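Local coordinates for protein anopheles gambiae adenosine kinase (Anopheles gambiae, PDB 3LOO) that phosphorylates adenosine at its 5'-hydroxyl to give AMP, probably with ATP as phosphate donor, as a member of the pfkB family of carbohydrate kinases, at residues E254-L266 against L287-F299. Sequence-based numbering, arbitrary orientation.
Sequences EDLREIGKRIAAL and LLIEAGTDNVREF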
loop_
_atom_site.group_PDB
_atom_site.type_symbol
_atom_site.label_atom_id
_atom_site.label_comp_id
_atom_site.label_asym_id
_atom_site.label_seq_id
_atom_site.Cartn_x
_atom_site.Cartn_y
_atom_site.Cartn_z
ATOM N N GLU A 254 20.201 -13.122 -1.678
ATOM C CA GLU A 254 19.596 -12.113 -0.833
ATOM C C GLU A 254 20.065 -10.707 -1.186
ATOM O O GLU A 254 19.709 -9.756 -0.507
ATOM C CB GLU A 254 19.820 -12.425 0.649
ATOM C CG GLU A 254 18.868 -13.481 1.091
ATOM C CD GLU A 254 18.987 -13.856 2.540
ATOM O OE1 GLU A 254 19.731 -13.188 3.290
ATOM O OE2 GLU A 254 18.307 -14.829 2.924
ATOM N N ASP A 255 20.838 -10.609 -2.266
ATOM C CA ASP A 255 21.341 -9.364 -2.836
ATOM C C ASP A 255 20.182 -8.605 -3.499
ATOM O O ASP A 255 19.593 -9.064 -4.492
ATOM C CB ASP A 255 22.451 -9.707 -3.853
ATOM C CG ASP A 255 23.059 -8.475 -4.544
ATOM O OD1 ASP A 255 22.378 -7.454 -4.783
ATOM O OD2 ASP A 255 24.247 -8.564 -4.919
ATOM N N LEU A 256 19.848 -7.460 -2.927
ATOM C CA LEU A 256 18.665 -6.721 -3.352
ATOM C C LEU A 256 18.784 -6.197 -4.772
ATOM O O LEU A 256 17.795 -6.162 -5.511
ATOM C CB LEU A 256 18.404 -5.556 -2.409
ATOM C CG LEU A 256 17.963 -5.911 -0.999
ATOM C CD1 LEU A 256 17.914 -4.624 -0.219
ATOM C CD2 LEU A 256 16.609 -6.635 -1.002
ATOM N N ARG A 257 19.993 -5.778 -5.161
ATOM C CA ARG A 257 20.197 -5.261 -6.520
ATOM C C ARG A 257 19.924 -6.360 -7.546
ATOM O O ARG A 257 19.216 -6.151 -8.519
ATOM C CB ARG A 257 21.612 -4.667 -6.679
ATOM C CG ARG A 257 21.800 -3.381 -5.850
ATOM C CD ARG A 257 23.252 -2.979 -5.723
ATOM N NE ARG A 257 23.358 -1.714 -4.988
ATOM C CZ ARG A 257 23.163 -1.587 -3.673
ATOM N NH1 ARG A 257 22.828 -2.638 -2.929
ATOM N NH2 ARG A 257 23.287 -0.401 -3.090
ATOM N N GLU A 258 20.455 -7.550 -7.286
ATOM C CA GLU A 258 20.261 -8.688 -8.160
ATOM C C GLU A 258 18.800 -9.103 -8.216
ATOM O O GLU A 258 18.270 -9.436 -9.280
ATOM C CB GLU A 258 21.129 -9.858 -7.658
ATOM C CG GLU A 258 20.833 -11.193 -8.332
ATOM C CD GLU A 258 21.220 -11.193 -9.803
ATOM O OE1 GLU A 258 22.048 -10.331 -10.205
ATOM O OE2 GLU A 258 20.692 -12.060 -10.563
ATOM N N ILE A 259 18.150 -9.114 -7.057
ATOM C CA ILE A 259 16.737 -9.491 -6.999
ATOM C C ILE A 259 15.930 -8.489 -7.840
ATOM O O ILE A 259 15.142 -8.892 -8.672
ATOM C CB ILE A 259 16.210 -9.576 -5.525
ATOM C CG1 ILE A 259 16.869 -10.740 -4.765
ATOM C CG2 ILE A 259 14.665 -9.763 -5.495
ATOM C CD1 ILE A 259 16.844 -10.558 -3.245
ATOM N N GLY A 260 16.162 -7.188 -7.630
ATOM C CA GLY A 260 15.483 -6.134 -8.442
ATOM C C GLY A 260 15.632 -6.307 -9.943
ATOM O O GLY A 260 14.648 -6.189 -10.710
ATOM N N LYS A 261 16.860 -6.621 -10.379
ATOM C CA LYS A 261 17.144 -6.848 -11.801
ATOM C C LYS A 261 16.363 -8.023 -12.359
ATOM O O LYS A 261 15.808 -7.924 -13.452
ATOM C CB LYS A 261 18.649 -7.046 -12.049
ATOM C CG LYS A 261 19.496 -5.843 -11.649
ATOM C CD LYS A 261 20.986 -6.231 -11.516
ATOM C CE LYS A 261 21.848 -5.030 -11.793
ATOM N NZ LYS A 261 23.214 -5.193 -11.183
ATOM N N ARG A 262 16.342 -9.142 -11.627
ATOM C CA ARG A 262 15.615 -10.325 -12.067
ATOM C C ARG A 262 14.120 -10.036 -12.189
ATOM O O ARG A 262 13.489 -10.439 -13.170
ATOM C CB ARG A 262 15.790 -11.525 -11.093
ATOM C CG ARG A 262 17.183 -12.135 -10.946
ATOM C CD ARG A 262 17.467 -13.246 -11.950
ATOM N NE ARG A 262 16.913 -14.581 -11.650
ATOM C CZ ARG A 262 17.481 -15.515 -10.859
ATOM N NH1 ARG A 262 18.608 -15.286 -10.169
ATOM N NH2 ARG A 262 16.885 -16.687 -10.728
ATOM N N ILE A 263 13.540 -9.389 -11.179
ATOM C CA ILE A 263 12.108 -9.036 -11.268
ATOM C C ILE A 263 11.846 -8.080 -12.465
ATOM O O ILE A 263 10.906 -8.289 -13.244
ATOM C CB ILE A 263 11.597 -8.374 -9.978
ATOM C CG1 ILE A 263 11.740 -9.321 -8.756
ATOM C CG2 ILE A 263 10.143 -7.861 -10.182
ATOM C CD1 ILE A 263 11.661 -8.527 -7.375
ATOM N N ALA A 264 12.687 -7.054 -12.589
ATOM C CA ALA A 264 12.538 -6.038 -13.647
ATOM C C ALA A 264 12.555 -6.709 -15.034
ATOM O O ALA A 264 11.826 -6.278 -15.930
ATOM C CB ALA A 264 13.615 -4.967 -13.560
ATOM N N ALA A 265 13.338 -7.793 -15.164
ATOM C CA ALA A 265 13.561 -8.434 -16.468
ATOM C C ALA A 265 12.496 -9.435 -16.847
ATOM O O ALA A 265 12.536 -9.964 -17.943
ATOM C CB ALA A 265 14.986 -9.075 -16.536
ATOM N N LEU A 266 11.520 -9.685 -15.977
ATOM C CA LEU A 266 10.462 -10.625 -16.289
ATOM C C LEU A 266 9.659 -10.210 -17.517
ATOM O O LEU A 266 9.505 -9.011 -17.788
ATOM C CB LEU A 266 9.521 -10.833 -15.089
ATOM C CG LEU A 266 10.017 -11.627 -13.865
ATOM C CD1 LEU A 266 9.130 -11.337 -12.657
ATOM C CD2 LEU A 266 10.042 -13.133 -14.149
ATOM N N LEU A 287 16.326 2.079 -3.654
ATOM C CA LEU A 287 16.943 1.543 -4.860
ATOM C C LEU A 287 15.965 1.547 -6.025
ATOM O O LEU A 287 14.822 1.115 -5.880
ATOM C CB LEU A 287 17.451 0.108 -4.655
ATOM C CG LEU A 287 18.218 -0.210 -3.379
ATOM C CD1 LEU A 287 18.374 -1.733 -3.278
ATOM C CD2 LEU A 287 19.581 0.547 -3.356
ATOM N N LEU A 288 16.431 2.044 -7.170
ATOM C CA LEU A 288 15.652 2.080 -8.401
ATOM C C LEU A 288 16.279 1.141 -9.407
ATOM O O LEU A 288 17.469 1.296 -9.774
ATOM C CB LEU A 288 15.604 3.511 -9.001
ATOM C CG LEU A 288 15.150 3.640 -10.474
ATOM C CD1 LEU A 288 13.729 3.146 -10.667
ATOM C CD2 LEU A 288 15.282 5.107 -10.959
ATOM N N ILE A 289 15.479 0.197 -9.883
ATOM C CA ILE A 289 15.905 -0.714 -10.922
ATOM C C ILE A 289 14.993 -0.562 -12.130
ATOM O O ILE A 289 13.765 -0.642 -11.988
ATOM C CB ILE A 289 15.874 -2.206 -10.439
ATOM C CG1 ILE A 289 16.650 -2.389 -9.119
ATOM C CG2 ILE A 289 16.426 -3.143 -11.535
ATOM C CD1 ILE A 289 15.782 -2.392 -7.830
ATOM N N GLU A 290 15.588 -0.339 -13.306
ATOM C CA GLU A 290 14.844 -0.282 -14.547
ATOM C C GLU A 290 15.234 -1.427 -15.435
ATOM O O GLU A 290 16.419 -1.686 -15.629
ATOM C CB GLU A 290 15.104 1.029 -15.326
ATOM C CG GLU A 290 14.194 1.130 -16.589
ATOM C CD GLU A 290 14.458 2.368 -17.453
ATOM O OE1 GLU A 290 15.569 2.497 -18.031
ATOM O OE2 GLU A 290 13.536 3.198 -17.568
ATOM N N ALA A 291 14.242 -2.081 -16.021
ATOM C CA ALA A 291 14.524 -3.133 -16.976
ATOM C C ALA A 291 15.424 -2.572 -18.091
ATOM O O ALA A 291 15.319 -1.388 -18.463
ATOM C CB ALA A 291 13.241 -3.671 -17.548
ATOM N N GLY A 292 16.325 -3.400 -18.589
ATOM C CA GLY A 292 17.164 -3.004 -19.717
ATOM C C GLY A 292 18.416 -2.233 -19.322
ATOM O O GLY A 292 19.069 -1.628 -20.181
ATOM N N THR A 293 18.730 -2.204 -18.024
ATOM C CA THR A 293 19.984 -1.604 -17.549
ATOM C C THR A 293 20.583 -2.584 -16.555
ATOM O O THR A 293 19.892 -3.464 -16.087
ATOM C CB THR A 293 19.803 -0.223 -16.869
ATOM O OG1 THR A 293 19.538 -0.394 -15.468
ATOM C CG2 THR A 293 18.691 0.614 -17.539
ATOM N N ASP A 294 21.857 -2.451 -16.240
ATOM C CA ASP A 294 22.480 -3.366 -15.290
ATOM C C ASP A 294 23.100 -2.536 -14.184
ATOM O O ASP A 294 24.115 -2.899 -13.585
ATOM C CB ASP A 294 23.528 -4.221 -16.002
ATOM C CG ASP A 294 24.193 -5.212 -15.080
ATOM O OD1 ASP A 294 23.557 -5.673 -14.119
ATOM O OD2 ASP A 294 25.369 -5.522 -15.286
ATOM N N ASN A 295 22.474 -1.403 -13.915
ATOM C CA ASN A 295 23.055 -0.405 -13.046
ATOM C C ASN A 295 21.971 0.143 -12.133
ATOM O O ASN A 295 21.199 1.003 -12.531
ATOM C CB ASN A 295 23.689 0.708 -13.893
ATOM C CG ASN A 295 24.220 1.855 -13.062
ATOM O OD1 ASN A 295 24.707 1.655 -11.946
ATOM N ND2 ASN A 295 24.151 3.072 -13.612
ATOM N N VAL A 296 21.914 -0.365 -10.910
ATOM C CA VAL A 296 20.897 0.080 -9.957
ATOM C C VAL A 296 21.237 1.460 -9.376
ATOM O O VAL A 296 22.342 1.691 -8.875
ATOM C CB VAL A 296 20.700 -0.951 -8.825
ATOM C CG1 VAL A 296 19.616 -0.443 -7.818
ATOM C CG2 VAL A 296 20.328 -2.309 -9.402
ATOM N N ARG A 297 20.266 2.366 -9.439
ATOM C CA ARG A 297 20.428 3.719 -8.920
ATOM C C ARG A 297 19.936 3.814 -7.475
ATOM O O ARG A 297 18.974 3.153 -7.095
ATOM C CB ARG A 297 19.708 4.716 -9.837
ATOM C CG ARG A 297 20.297 4.661 -11.256
ATOM C CD ARG A 297 19.498 5.448 -12.264
ATOM N NE ARG A 297 19.494 6.873 -11.936
ATOM C CZ ARG A 297 18.645 7.752 -12.460
ATOM N NH1 ARG A 297 17.719 7.354 -13.330
ATOM N NH2 ARG A 297 18.710 9.025 -12.099
ATOM N N GLU A 298 20.603 4.638 -6.689
ATOM C CA GLU A 298 20.319 4.806 -5.275
ATOM C C GLU A 298 19.913 6.211 -4.972
ATOM O O GLU A 298 20.486 7.156 -5.521
ATOM C CB GLU A 298 21.571 4.559 -4.463
ATOM C CG GLU A 298 22.118 3.195 -4.631
ATOM C CD GLU A 298 23.427 3.028 -3.912
ATOM O OE1 GLU A 298 23.747 3.849 -3.019
ATOM O OE2 GLU A 298 24.126 2.065 -4.247
ATOM N N PHE A 299 18.952 6.341 -4.059
ATOM C CA PHE A 299 18.546 7.622 -3.521
ATOM C C PHE A 299 18.729 7.637 -2.005
ATOM O O PHE A 299 17.883 7.119 -1.271
ATOM C CB PHE A 299 17.088 7.883 -3.916
ATOM C CG PHE A 299 16.894 7.992 -5.396
ATOM C CD1 PHE A 299 16.821 6.850 -6.190
ATOM C CD2 PHE A 299 16.813 9.238 -6.008
ATOM C CE1 PHE A 299 16.667 6.943 -7.574
ATOM C CE2 PHE A 299 16.648 9.338 -7.397
ATOM C CZ PHE A 299 16.562 8.184 -8.182
HETATM O O HOH W 1 23.322 0.841 -6.407
#
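At the antiparallel margin of the large mixed sheet of this pfkB-type kinase, helix 256-264 packs on the hairpin formed by strands 287-290 and 297-299, with Gly260 seated against Ile289. The helix axis runs 7.8 Å from that of strand 287-290, at an angle of 34°. Having no side chain, Gly260 lets Ile289 lie directly on the helix backbone: CD1 of Ile289 is 3.8 Å from Gly260 CA, while CG2, anti to its own backbone N, points to Gly260 O and the methyl of Ala264. One turn on, Ala264 O meets Ala291 CB at 3.4 Å, and at the other end Leu256 CB touches Leu287 CD1. Two ion pairs line the more exposed flank. Arg257 reaches out over Val296, its CB 3.8 Å from Val296 CG2, and NH2 gives a nearly straight salt-bridge hydrogen bond of 2.9 Å to Glu298 OE2. The carboxylate oxygen lies in the guanidinium plane but is approached from above its own plane, the two groups being turned 77° apart; Leu287 CD2 lies above one guanidinium face, displaced toward its rim. A water accepts from Arg257 NE and donates to Val296 O and Glu298 OE2, tying the arginine also to the backbone just before strand 297-299. The extended Lys261 chain places NZ 3.0 Å from Asp294 OD1 in a second salt bridge. Strand 276-281 pairs antiparallel with strand 284-290 on the edge away from strand 297-299, helix 239-248 adjoins Leu256, and Phe299 packs on helix 333-350.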